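Zinc uptake regulation protein (Escherichia coli, PDB 4MTE) represses zinc-uptake genes by binding their operator DNA when loaded with zinc, acting as a winged-helix regulator of the Fur family. Local coordinates at residues Leu29-Leu34 / Asp49-Ala54; Ser43-Leu48 / Thr62-Leu67; Cys88-Gln93 / Val109-Ala114; Thr95-Met100 / Asn135-His140. All blocks are in the same frame, centred on the assembly; numbering follows the deposited sequence.

Interaction 1. Residues Leu29-Leu34 / Asp49-Ala54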
# COMPACT_ATOMS: atom_id res chain seq x y z
N LEU D 29 -0.33 32.23 -7.32
CA LEU D 29 -0.78 32.64 -8.64
C LEU D 29 -0.49 31.55 -9.67
O LEU D 29 -1.37 31.16 -10.44
CB LEU D 29 -0.07 33.94 -9.04
CG LEU D 29 -0.55 34.63 -10.32
CD1 LEU D 29 -2.00 35.07 -10.20
CD2 LEU D 29 0.36 35.82 -10.62
N GLU D 30 0.75 31.07 -9.67
CA GLU D 30 1.18 30.01 -10.58
C GLU D 30 0.30 28.78 -10.40
O GLU D 30 -0.15 28.16 -11.37
CB GLU D 30 2.64 29.63 -10.33
CG GLU D 30 3.15 28.46 -11.18
CD GLU D 30 3.20 28.78 -12.66
OE1 GLU D 30 3.17 29.98 -13.02
OE2 GLU D 30 3.28 27.83 -13.47
N VAL D 31 0.05 28.42 -9.15
CA VAL D 31 -0.79 27.28 -8.83
C VAL D 31 -2.18 27.52 -9.39
O VAL D 31 -2.75 26.66 -10.06
CB VAL D 31 -0.86 27.03 -7.31
CG1 VAL D 31 -1.88 25.95 -6.97
CG2 VAL D 31 0.51 26.66 -6.77
N LEU D 32 -2.71 28.70 -9.11
CA LEU D 32 -4.03 29.09 -9.60
C LEU D 32 -4.15 28.92 -11.11
O LEU D 32 -5.07 28.26 -11.61
CB LEU D 32 -4.34 30.53 -9.20
CG LEU D 32 -5.76 31.05 -9.48
CD1 LEU D 32 -6.82 30.14 -8.87
CD2 LEU D 32 -5.89 32.47 -8.95
N ARG D 33 -3.20 29.50 -11.85
CA ARG D 33 -3.25 29.40 -13.31
C ARG D 33 -3.09 27.95 -13.77
O ARG D 33 -3.83 27.50 -14.64
CB ARG D 33 -2.21 30.30 -13.98
CG ARG D 33 -0.77 30.02 -13.60
CD ARG D 33 0.19 30.79 -14.48
NE ARG D 33 0.00 30.46 -15.89
CZ ARG D 33 0.57 29.42 -16.50
NH1 ARG D 33 1.37 28.60 -15.84
NH2 ARG D 33 0.33 29.20 -17.79
N LEU D 34 -2.15 27.23 -13.17
CA LEU D 34 -1.93 25.83 -13.51
C LEU D 34 -3.21 25.03 -13.32
O LEU D 34 -3.53 24.15 -14.12
CB LEU D 34 -0.81 25.22 -12.67
CG LEU D 34 0.62 25.62 -13.02
CD1 LEU D 34 1.59 25.05 -11.99
CD2 LEU D 34 1.00 25.19 -14.43
N ASP D 49 3.65 18.07 -9.61
CA ASP D 49 4.45 17.68 -10.77
C ASP D 49 4.44 18.77 -11.85
O ASP D 49 5.47 19.07 -12.44
CB ASP D 49 3.95 16.35 -11.36
CG ASP D 49 4.35 15.15 -10.52
OD1 ASP D 49 5.40 15.19 -9.85
OD2 ASP D 49 3.60 14.14 -10.55
N LEU D 50 3.27 19.35 -12.10
CA LEU D 50 3.18 20.47 -13.04
C LEU D 50 4.01 21.65 -12.56
O LEU D 50 4.76 22.26 -13.33
CB LEU D 50 1.73 20.92 -13.21
CG LEU D 50 0.77 19.95 -13.89
CD1 LEU D 50 -0.62 20.58 -13.97
CD2 LEU D 50 1.27 19.55 -15.28
N LEU D 51 3.88 21.97 -11.28
CA LEU D 51 4.56 23.11 -10.68
C LEU D 51 6.09 22.96 -10.73
O LEU D 51 6.81 23.95 -10.62
CB LEU D 51 4.10 23.29 -9.24
CG LEU D 51 4.52 24.56 -8.50
CD1 LEU D 51 3.93 25.80 -9.16
CD2 LEU D 51 4.10 24.47 -7.04
N ARG D 52 6.57 21.73 -10.89
CA ARG D 52 8.01 21.46 -10.87
C ARG D 52 8.72 21.96 -12.12
O ARG D 52 9.87 22.39 -12.05
CB ARG D 52 8.27 19.96 -10.72
CG ARG D 52 8.16 19.43 -9.31
CD ARG D 52 8.73 18.03 -9.23
NE ARG D 52 8.39 17.35 -7.98
CZ ARG D 52 8.92 17.63 -6.80
NH1 ARG D 52 9.82 18.60 -6.69
NH2 ARG D 52 8.55 16.95 -5.73
N GLU D 53 8.04 21.89 -13.26
CA GLU D 53 8.62 22.29 -14.54
C GLU D 53 9.13 23.73 -14.48
O GLU D 53 10.07 24.10 -15.19
CB GLU D 53 7.59 22.14 -15.66
CG GLU D 53 7.11 20.71 -15.85
CD GLU D 53 5.86 20.63 -16.72
OE1 GLU D 53 5.72 21.47 -17.63
OE2 GLU D 53 5.03 19.73 -16.48
N ALA D 54 8.49 24.53 -13.63
CA ALA D 54 8.90 25.91 -13.41
C ALA D 54 9.75 25.99 -12.15
O ALA D 54 10.88 26.49 -12.17
CB ALA D 54 7.67 26.80 -13.26
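Leu51 reaches three residues of helix 26-36, Glu30, Val31 and Leu34, and its two methyl groups divide the work. CD1 meets the aliphatic part of Glu30, 3.4 Å from CG, and it also touches Leu34, with CD1 of Leu51 3.7 Å from CD1 of Leu34. CD2 faces Val31, where the packing is looser, at 4.2 Å from Val31 CG2. Leu34 and Leu51 run at about a right angle to each other, whereas Glu30 and Leu51 lie alongside each other, pointing opposite ways. Leu34 CD1 also lies 4.3 Å from Leu50 CB, so it spans two successive residues of helix 44-52.

Leu51 CG lies opposite its own backbone N (chi1 -170°), which swings the fork toward helix 26-36 although the residue sits on the flank of its helix. Glu30 suits a border position: its methylenes serve as apolar surface, while the bend at chi2 (66°) turns the carboxylate toward Arg33 one turn on. There OE2 of Glu30 and NH1 of Arg33 form a salt bridge of 3.1 Å, in the plane of the guanidinium although its hydrogen bond is weak, so that the acid has a counter-charge beside the apolar patch. Branched aliphatic residues fill the remainder because the surfaces that meet here are apolar.

Behind this layer Val31 and Leu34 lean on Leu47 of helix 44-52, and Val31 continues onto Ala66 and Leu70. Leu51 likewise touches Val63, so helix 60-72 completes a three-helix core, while helix 6-20 packs against Leu32 on another side of helix 26-36.

Interaction 2. Residues Ser43-Leu48 / Thr62-Leu67. With nucleotides of chain F; nucleotides of chain E.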
# COMPACT_ATOMS: atom_id res chain seq x y z
N SER D 43 -5.22 16.41 -8.88
CA SER D 43 -4.71 16.01 -7.58
C SER D 43 -3.56 16.91 -7.16
O SER D 43 -2.94 17.57 -8.00
CB SER D 43 -4.21 14.56 -7.62
OG SER D 43 -2.92 14.50 -8.21
N ALA D 44 -3.26 16.93 -5.87
CA ALA D 44 -2.22 17.78 -5.32
C ALA D 44 -0.84 17.44 -5.89
O ALA D 44 -0.07 18.33 -6.24
CB ALA D 44 -2.20 17.67 -3.80
N TYR D 45 -0.54 16.15 -6.00
CA TYR D 45 0.77 15.72 -6.48
C TYR D 45 0.93 15.85 -7.99
O TYR D 45 2.04 16.06 -8.48
CB TYR D 45 1.06 14.29 -6.01
CG TYR D 45 1.58 14.24 -4.59
CD1 TYR D 45 2.93 14.08 -4.32
CD2 TYR D 45 0.71 14.39 -3.52
CE1 TYR D 45 3.40 14.05 -3.02
CE2 TYR D 45 1.18 14.36 -2.21
CZ TYR D 45 2.52 14.19 -1.97
OH TYR D 45 2.99 14.17 -0.68
N ASP D 46 -0.16 15.73 -8.73
CA ASP D 46 -0.13 16.02 -10.16
C ASP D 46 0.18 17.51 -10.34
O ASP D 46 1.03 17.90 -11.14
CB ASP D 46 -1.48 15.69 -10.82
CG ASP D 46 -1.73 14.20 -10.92
OD1 ASP D 46 -0.76 13.42 -10.89
OD2 ASP D 46 -2.91 13.81 -11.04
N LEU D 47 -0.52 18.33 -9.56
CA LEU D 47 -0.32 19.77 -9.56
C LEU D 47 1.11 20.09 -9.15
O LEU D 47 1.75 20.98 -9.72
CB LEU D 47 -1.30 20.42 -8.59
CG LEU D 47 -1.46 21.93 -8.61
CD1 LEU D 47 -1.93 22.42 -9.98
CD2 LEU D 47 -2.44 22.33 -7.52
N LEU D 48 1.61 19.34 -8.17
CA LEU D 48 2.99 19.46 -7.74
C LEU D 48 3.92 19.16 -8.91
O LEU D 48 4.86 19.91 -9.17
CB LEU D 48 3.28 18.50 -6.58
CG LEU D 48 4.71 18.45 -6.06
CD1 LEU D 48 5.20 19.83 -5.63
CD2 LEU D 48 4.80 17.46 -4.90
N THR D 62 4.36 23.29 -0.41
CA THR D 62 4.16 24.43 -1.29
C THR D 62 2.75 24.39 -1.88
O THR D 62 1.95 25.32 -1.73
CB THR D 62 5.18 24.38 -2.45
OG1 THR D 62 6.47 24.04 -1.93
CG2 THR D 62 5.25 25.71 -3.17
N VAL D 63 2.46 23.27 -2.54
CA VAL D 63 1.18 23.05 -3.19
C VAL D 63 0.04 23.12 -2.18
O VAL D 63 -0.97 23.76 -2.42
CB VAL D 63 1.15 21.69 -3.90
CG1 VAL D 63 -0.21 21.43 -4.56
CG2 VAL D 63 2.27 21.62 -4.94
N TYR D 64 0.22 22.46 -1.04
CA TYR D 64 -0.84 22.38 -0.03
C TYR D 64 -1.11 23.73 0.64
O TYR D 64 -2.26 24.07 0.93
CB TYR D 64 -0.52 21.29 0.99
CG TYR D 64 -0.94 19.92 0.51
CD1 TYR D 64 -2.24 19.47 0.69
CD2 TYR D 64 -0.06 19.09 -0.16
CE1 TYR D 64 -2.64 18.23 0.24
CE2 TYR D 64 -0.45 17.84 -0.61
CZ TYR D 64 -1.74 17.41 -0.41
OH TYR D 64 -2.14 16.17 -0.86
N ARG D 65 -0.05 24.50 0.88
CA ARG D 65 -0.19 25.85 1.40
C ARG D 65 -0.97 26.69 0.39
O ARG D 65 -1.97 27.34 0.74
CB ARG D 65 1.19 26.47 1.63
CG ARG D 65 1.88 25.98 2.89
CD ARG D 65 3.37 26.28 2.86
NE ARG D 65 4.02 25.90 4.12
CZ ARG D 65 5.33 25.81 4.29
NH1 ARG D 65 6.15 26.05 3.28
NH2 ARG D 65 5.82 25.46 5.47
N ALA D 66 -0.51 26.66 -0.86
CA ALA D 66 -1.19 27.37 -1.93
C ALA D 66 -2.67 27.00 -1.96
O ALA D 66 -3.54 27.86 -1.95
CB ALA D 66 -0.53 27.06 -3.27
N LEU D 67 -2.94 25.70 -1.97
CA LEU D 67 -4.31 25.20 -2.04
C LEU D 67 -5.14 25.64 -0.84
O LEU D 67 -6.30 26.01 -0.99
CB LEU D 67 -4.33 23.68 -2.16
CG LEU D 67 -3.93 23.11 -3.52
CD1 LEU D 67 -3.72 21.60 -3.44
CD2 LEU D 67 -4.97 23.45 -4.59
P DA F 21 -5.45 14.99 -0.05
OP1 DA F 21 -6.84 15.25 0.37
OP2 DA F 21 -4.90 15.63 -1.26
O5' DA F 21 -4.50 15.35 1.17
C5' DA F 21 -4.81 14.79 2.43
C4' DA F 21 -3.77 15.18 3.47
O4' DA F 21 -2.50 14.58 3.14
C3' DA F 21 -3.49 16.67 3.61
O3' DA F 21 -4.07 17.10 4.83
C2' DA F 21 -1.96 16.80 3.58
C1' DA F 21 -1.51 15.36 3.77
N9 DA F 21 -0.21 15.01 3.20
C8 DA F 21 0.12 14.86 1.89
N7 DA F 21 1.38 14.53 1.69
C5 DA F 21 1.90 14.44 2.98
C6 DA F 21 3.17 14.12 3.48
N6 DA F 21 4.23 13.81 2.72
N1 DA F 21 3.33 14.13 4.81
C2 DA F 21 2.29 14.44 5.60
N3 DA F 21 1.05 14.75 5.25
C4 DA F 21 0.92 14.73 3.91
P DT F 20 -3.60 10.40 -4.80
OP1 DT F 20 -4.95 10.57 -5.39
OP2 DT F 20 -2.41 10.91 -5.53
O5' DT F 20 -3.61 11.06 -3.35
C5' DT F 20 -4.67 10.73 -2.46
C4' DT F 20 -4.43 11.31 -1.08
O4' DT F 20 -3.21 10.78 -0.52
C3' DT F 20 -4.29 12.84 -1.04
O3' DT F 20 -5.30 13.39 -0.20
C2' DT F 20 -2.89 13.06 -0.48
C1' DT F 20 -2.68 11.78 0.32
N1 DT F 20 -1.25 11.51 0.65
C2 DT F 20 -0.85 11.47 1.97
O2 DT F 20 -1.61 11.64 2.92
N3 DT F 20 0.48 11.23 2.15
C4 DT F 20 1.44 11.02 1.18
O4 DT F 20 2.62 10.81 1.45
C5 DT F 20 0.96 11.08 -0.18
C7 DT F 20 1.90 10.88 -1.34
C6 DT F 20 -0.34 11.32 -0.38
P DT E 6 4.73 32.10 -0.25
OP1 DT E 6 4.76 32.60 -1.64
OP2 DT E 6 3.63 31.20 0.17
O5' DT E 6 6.12 31.40 0.07
C5' DT E 6 7.29 32.21 0.05
C4' DT E 6 8.54 31.41 0.34
O4' DT E 6 8.67 31.24 1.78
C3' DT E 6 8.57 30.01 -0.28
O3' DT E 6 9.76 29.91 -1.06
C2' DT E 6 8.52 29.07 0.93
C1' DT E 6 9.10 29.92 2.05
N1 DT E 6 8.65 29.59 3.44
C2 DT E 6 9.61 29.40 4.41
O2 DT E 6 10.81 29.46 4.21
N3 DT E 6 9.10 29.12 5.64
C4 DT E 6 7.78 29.01 6.03
O4 DT E 6 7.46 28.75 7.19
C5 DT E 6 6.82 29.23 4.96
C7 DT E 6 5.35 29.14 5.23
C6 DT E 6 7.30 29.51 3.74
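Tyr45 and Tyr64 both turn CG away from their carbonyl carbon (chi1 -82° and -83°), and from different helices this sends both rings to the same stretch of DNA. They meet edge to edge, Tyr45 CE2 lying 4.0 Å from Tyr64 OH. Ala44 CB sits obliquely against the Tyr64 ring, 3.4 Å from CZ, a close spot that suits a small residue.

Val63 puts one methyl on each of two neighbouring residues of helix 44-52. Its CG2 packs on Leu48 CD1 at 3.5 Å and its CG1 on Leu47 CD2 at 3.8 Å, while Leu47 and Leu67 meet tip to tip. The segments cross at 113° in the helix-turn-helix of the winged-helix domain, with 60-72 the recognition helix. Ser43 is the N-cap of helix 44-52, its OG accepting from Asp46 N.

Tyr45 OH donates to N7 of DA21 of chain F over 2.9 Å, N7 lying in the plane of the Tyr45 ring at its edge, while the methyl of DT20 of chain F covers one face. Tyr64 OH reaches OP2 of DA21 of chain F at 2.8 Å and O5' nearby, one proton facing two acceptors, and C2' of that nucleotide covers one face of its ring. A phenylalanine in place of Tyr64 would probably leave this phosphate without its hydroxyl partner. The Arg65 guanidinium lies flat over the methyl of DT6 of chain E, 3.5 Å from CZ to C7; NH2 also bonds a guanine O6. Bases and backbone are thus read together: Tyr45 and Arg65 address bases, Tyr64 a phosphate.

Interaction 3. Residues Cys88-Gln93 / Val109-Ala114. With ZN (zinc ion), chain N.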
# COMPACT_ATOMS: atom_id res chain seq x y z
N CYS D 88 -12.88 27.20 -9.07
CA CYS D 88 -14.26 27.65 -9.03
C CYS D 88 -14.51 28.62 -10.18
O CYS D 88 -13.79 29.61 -10.32
CB CYS D 88 -14.56 28.33 -7.70
SG CYS D 88 -16.17 29.12 -7.64
N HIS D 89 -15.52 28.34 -10.99
CA HIS D 89 -15.88 29.21 -12.11
C HIS D 89 -17.07 30.09 -11.75
O HIS D 89 -17.81 30.52 -12.63
CB HIS D 89 -16.20 28.36 -13.35
CG HIS D 89 -15.08 27.48 -13.79
ND1 HIS D 89 -14.11 27.90 -14.69
CD2 HIS D 89 -14.76 26.21 -13.47
CE1 HIS D 89 -13.25 26.92 -14.89
NE2 HIS D 89 -13.62 25.89 -14.16
N LEU D 90 -17.23 30.36 -10.46
CA LEU D 90 -18.39 31.08 -9.95
C LEU D 90 -18.07 31.98 -8.76
O LEU D 90 -18.95 32.28 -7.97
CB LEU D 90 -19.47 30.09 -9.52
CG LEU D 90 -20.02 29.10 -10.56
CD1 LEU D 90 -20.93 28.10 -9.86
CD2 LEU D 90 -20.78 29.83 -11.66
N PHE D 91 -16.81 32.39 -8.62
CA PHE D 91 -16.43 33.22 -7.47
C PHE D 91 -16.49 34.72 -7.79
O PHE D 91 -16.20 35.55 -6.93
CB PHE D 91 -15.05 32.82 -6.92
CG PHE D 91 -13.90 33.08 -7.86
CD1 PHE D 91 -13.47 34.37 -8.12
CD2 PHE D 91 -13.23 32.03 -8.47
CE1 PHE D 91 -12.41 34.61 -8.98
CE2 PHE D 91 -12.17 32.26 -9.32
CZ PHE D 91 -11.76 33.55 -9.57
N ASP D 92 -16.87 35.05 -9.02
CA ASP D 92 -17.06 36.44 -9.41
C ASP D 92 -18.33 37.01 -8.78
O ASP D 92 -18.47 38.23 -8.62
CB ASP D 92 -17.11 36.59 -10.94
CG ASP D 92 -18.04 35.58 -11.59
OD1 ASP D 92 -18.30 34.53 -10.98
OD2 ASP D 92 -18.49 35.85 -12.73
N GLN D 93 -19.25 36.12 -8.41
CA GLN D 93 -20.45 36.49 -7.68
C GLN D 93 -20.19 36.32 -6.18
O GLN D 93 -19.14 35.78 -5.81
CB GLN D 93 -21.62 35.60 -8.11
CG GLN D 93 -21.37 34.11 -7.93
CD GLN D 93 -22.60 33.26 -8.17
OE1 GLN D 93 -22.90 32.34 -7.42
NE2 GLN D 93 -23.33 33.57 -9.24
N VAL D 109 -15.06 17.98 -14.80
CA VAL D 109 -16.09 18.30 -13.81
C VAL D 109 -16.77 19.63 -14.09
O VAL D 109 -16.13 20.57 -14.56
CB VAL D 109 -15.52 18.31 -12.37
CG1 VAL D 109 -14.91 16.96 -12.02
CG2 VAL D 109 -14.50 19.43 -12.19
N LYS D 110 -18.06 19.70 -13.80
CA LYS D 110 -18.82 20.95 -13.94
C LYS D 110 -19.37 21.41 -12.60
O LYS D 110 -20.07 20.66 -11.92
CB LYS D 110 -19.97 20.78 -14.94
CG LYS D 110 -19.66 21.31 -16.34
CD LYS D 110 -19.77 22.83 -16.42
CE LYS D 110 -21.22 23.29 -16.37
NZ LYS D 110 -21.36 24.75 -16.67
N GLU D 111 -19.03 22.64 -12.21
CA GLU D 111 -19.64 23.26 -11.05
C GLU D 111 -20.93 23.94 -11.49
O GLU D 111 -20.91 24.85 -12.32
CB GLU D 111 -18.72 24.29 -10.37
CG GLU D 111 -19.29 24.71 -9.02
CD GLU D 111 -18.54 25.83 -8.30
OE1 GLU D 111 -19.02 26.21 -7.22
OE2 GLU D 111 -17.50 26.34 -8.75
N GLU D 112 -22.05 23.49 -10.94
CA GLU D 112 -23.36 24.05 -11.28
C GLU D 112 -24.11 24.44 -10.01
O GLU D 112 -24.24 23.64 -9.08
CB GLU D 112 -24.18 23.05 -12.09
CG GLU D 112 -23.39 22.41 -13.23
CD GLU D 112 -24.27 22.00 -14.40
OE1 GLU D 112 -25.10 22.82 -14.84
OE2 GLU D 112 -24.11 20.86 -14.89
N CYS D 113 -24.59 25.68 -9.98
CA CYS D 113 -25.30 26.19 -8.82
C CYS D 113 -26.60 25.43 -8.61
O CYS D 113 -27.13 24.80 -9.53
CB CYS D 113 -25.60 27.68 -8.99
SG CYS D 113 -26.30 28.47 -7.53
N ALA D 114 -27.13 25.48 -7.39
CA ALA D 114 -28.35 24.77 -7.04
C ALA D 114 -28.88 25.24 -5.69
O ALA D 114 -28.55 24.67 -4.65
CB ALA D 114 -28.11 23.27 -7.03
ZN ZN N . -17.54 27.49 -6.96
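Glu111 crosses from its strand to the loop that carries Cys88 and Leu90. From CB, which points at that loop, the chain runs fully extended (chi1 -169°, chi2 -175°), the reach needed to carry the carboxylate to the metal. CG passes the branch of Leu90, 3.9 Å from its CD1, and the carboxylate carbon CD comes closer to the same methyl, at 3.6 Å. Beyond CD the group divides: OE1 binds zinc at 2.0 Å and OE2 at 2.1 Å, so both oxygens hold one ion. OE2 also lies 3.3 Å from Cys88 SG, the two being fellow ligands.

Cys88 SG joins the zinc at 2.2 Å and accepts a weak bond from Leu90 N. Leu90 suits its place as an apolar cover: it approaches the carboxylate from the opposite direction, and it also rests on His96. His96 and His77 contribute the remaining ligands.

A thiolate and a carboxylate would together probably balance the charge of the zinc, with neutral imidazoles completing the shell. Since Cys88 and Glu111 belong to different parts of the chain, the ion ties the loop to strand 109-112, consistent with zinc acting as the cofactor of DNA binding.

Interaction 4. Residues Thr95-Met100 / Asn135-His140; sequences THTSAM and NVIEAH. With ZN (zinc ion), chain N.
Met100 and Ile137 begin the backbone pairing here: Met100 N gives its proton to Ile137 O, 2.9 Å away and nearly straight at 168°, though the donor is tilted from the plane of that carbonyl. The oxygen of Met100 is then taken by Ala139 N at 2.7 Å, an approach almost head-on to the carbonyl. Both polar backbone atoms of Met100 thus go to the residues flanking Glu138. Each acceptor also receives a CA-H contact: Ala99 CA lies 3.4 Å from Ile137 O, and Glu138 CA equally far from Met100 O.

This one-residue-to-two pattern marks parallel strands, and it joins 99-103 to 131-140 in the mixed sheet of the Fur-family dimerisation domain. Strand 109-112 lies on the other side of 99-103. Strand 131-140 pairs antiparallel with a strand of the second subunit, continuing the sheet across the interface.

Ile137 CG2 packs 3.8 Å from Ala99 CB, a small side chain that lets the branched one lie close. Chi1 of -41° with an unusual chi2 of 96° brings Ile137 CD1 to 3.1 Å from Ser98 O, a tight contact, and on toward Thr97. An alanine in place of Ile137 is likely to open a gap beside Ala99 and Ser98.

Several polar ends have partners outside the two segments: Thr97 OG1 bonds Glu118, the Glu138 carboxylate is held by Glu80 N and Ser81 OG, and His140 bonds Asp104 through ND1 and Ser81 through NE2. Before the strand, His96 NE2 is used up by zinc, 2.0 Å away.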
# COMPACT_ATOMS: atom_id res chain seq x y z
N THR D 95 -20.31 34.55 -2.55
CA THR D 95 -20.10 33.13 -2.25
C THR D 95 -21.37 32.31 -2.45
O THR D 95 -22.48 32.81 -2.29
CB THR D 95 -19.58 32.93 -0.82
OG1 THR D 95 -20.45 33.57 0.11
CG2 THR D 95 -18.17 33.51 -0.69
N HIS D 96 -21.19 31.04 -2.80
CA HIS D 96 -22.26 30.23 -3.36
C HIS D 96 -22.29 28.81 -2.82
O HIS D 96 -21.35 28.36 -2.16
CB HIS D 96 -22.06 30.16 -4.88
CG HIS D 96 -20.72 29.62 -5.27
ND1 HIS D 96 -19.56 30.36 -5.17
CD2 HIS D 96 -20.35 28.41 -5.75
CE1 HIS D 96 -18.54 29.64 -5.58
NE2 HIS D 96 -18.99 28.45 -5.94
N THR D 97 -23.39 28.12 -3.10
CA THR D 97 -23.47 26.68 -2.95
C THR D 97 -23.32 26.10 -4.35
O THR D 97 -23.67 26.76 -5.33
CB THR D 97 -24.81 26.22 -2.35
OG1 THR D 97 -24.81 24.80 -2.19
CG2 THR D 97 -25.99 26.63 -3.24
N SER D 98 -22.82 24.87 -4.44
CA SER D 98 -22.60 24.26 -5.75
C SER D 98 -22.67 22.75 -5.71
O SER D 98 -22.41 22.13 -4.68
CB SER D 98 -21.25 24.68 -6.31
OG SER D 98 -20.19 24.13 -5.55
N ALA D 99 -23.01 22.17 -6.85
CA ALA D 99 -22.99 20.73 -7.04
C ALA D 99 -22.00 20.41 -8.15
O ALA D 99 -22.07 20.98 -9.23
CB ALA D 99 -24.38 20.21 -7.39
N MET D 100 -21.07 19.50 -7.86
CA MET D 100 -20.06 19.11 -8.83
C MET D 100 -20.53 17.90 -9.61
O MET D 100 -20.91 16.88 -9.03
CB MET D 100 -18.74 18.78 -8.12
CG MET D 100 -18.14 19.96 -7.38
SD MET D 100 -17.53 21.23 -8.49
CE MET D 100 -17.17 22.54 -7.33
N ASN D 135 -22.42 22.25 2.63
CA ASN D 135 -22.91 21.12 1.86
C ASN D 135 -21.86 20.57 0.91
O ASN D 135 -21.07 21.33 0.33
CB ASN D 135 -24.14 21.52 1.04
CG ASN D 135 -25.43 21.40 1.83
OD1 ASN D 135 -25.43 21.03 3.00
ND2 ASN D 135 -26.54 21.74 1.19
N VAL D 136 -21.85 19.25 0.75
CA VAL D 136 -21.02 18.59 -0.24
C VAL D 136 -21.93 17.83 -1.18
O VAL D 136 -22.51 16.80 -0.82
CB VAL D 136 -20.02 17.62 0.42
CG1 VAL D 136 -19.16 16.93 -0.65
CG2 VAL D 136 -19.15 18.35 1.43
N ILE D 137 -22.08 18.35 -2.40
CA ILE D 137 -22.87 17.69 -3.42
C ILE D 137 -21.97 17.35 -4.59
O ILE D 137 -21.45 18.23 -5.27
CB ILE D 137 -24.04 18.55 -3.92
CG1 ILE D 137 -24.70 19.28 -2.74
CG2 ILE D 137 -25.05 17.69 -4.67
CD1 ILE D 137 -24.19 20.69 -2.54
N GLU D 138 -21.76 16.05 -4.81
CA GLU D 138 -20.90 15.57 -5.87
C GLU D 138 -21.57 14.41 -6.58
O GLU D 138 -21.94 13.41 -5.96
CB GLU D 138 -19.54 15.15 -5.30
CG GLU D 138 -18.79 16.29 -4.62
CD GLU D 138 -17.48 15.85 -4.00
OE1 GLU D 138 -17.09 14.69 -4.19
OE2 GLU D 138 -16.85 16.68 -3.31
N ALA D 139 -21.74 14.56 -7.89
CA ALA D 139 -22.42 13.57 -8.71
C ALA D 139 -21.41 12.87 -9.61
O ALA D 139 -20.55 13.51 -10.21
CB ALA D 139 -23.51 14.23 -9.54
N HIS D 140 -21.51 11.54 -9.67
CA HIS D 140 -20.65 10.74 -10.52
C HIS D 140 -21.45 10.11 -11.65
O HIS D 140 -22.61 9.75 -11.48
CB HIS D 140 -19.96 9.65 -9.70
CG HIS D 140 -18.95 10.18 -8.74
ND1 HIS D 140 -17.60 10.24 -9.03
CD2 HIS D 140 -19.08 10.69 -7.49
CE1 HIS D 140 -16.95 10.76 -8.01
NE2 HIS D 140 -17.83 11.04 -7.06
ZN ZN N . -17.54 27.49 -6.96

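From the N terminus, interaction 1 closes the connection that holds strand 42-43, between helices 26-36 and 44-52, and interaction 2 closes the loop between helices 44-52 and 60-72. Their segments cross along the chain and share helix 44-52, and side chains of the two contacts meet in one continuous core of the DNA-binding domain. Interactions 3 and 4 follow in series, after both helix contacts have closed. They too cross: 88-93 reaches forward to 109-114 across all of strand 99-103, whose beginning pairs with 135-140. One zinc binds residues of both, and Glu112 O probably bonds Ala99 N. Interactions 2 and 4 lie on opposite sides of the chain's centre, about 21 Å apart between centres.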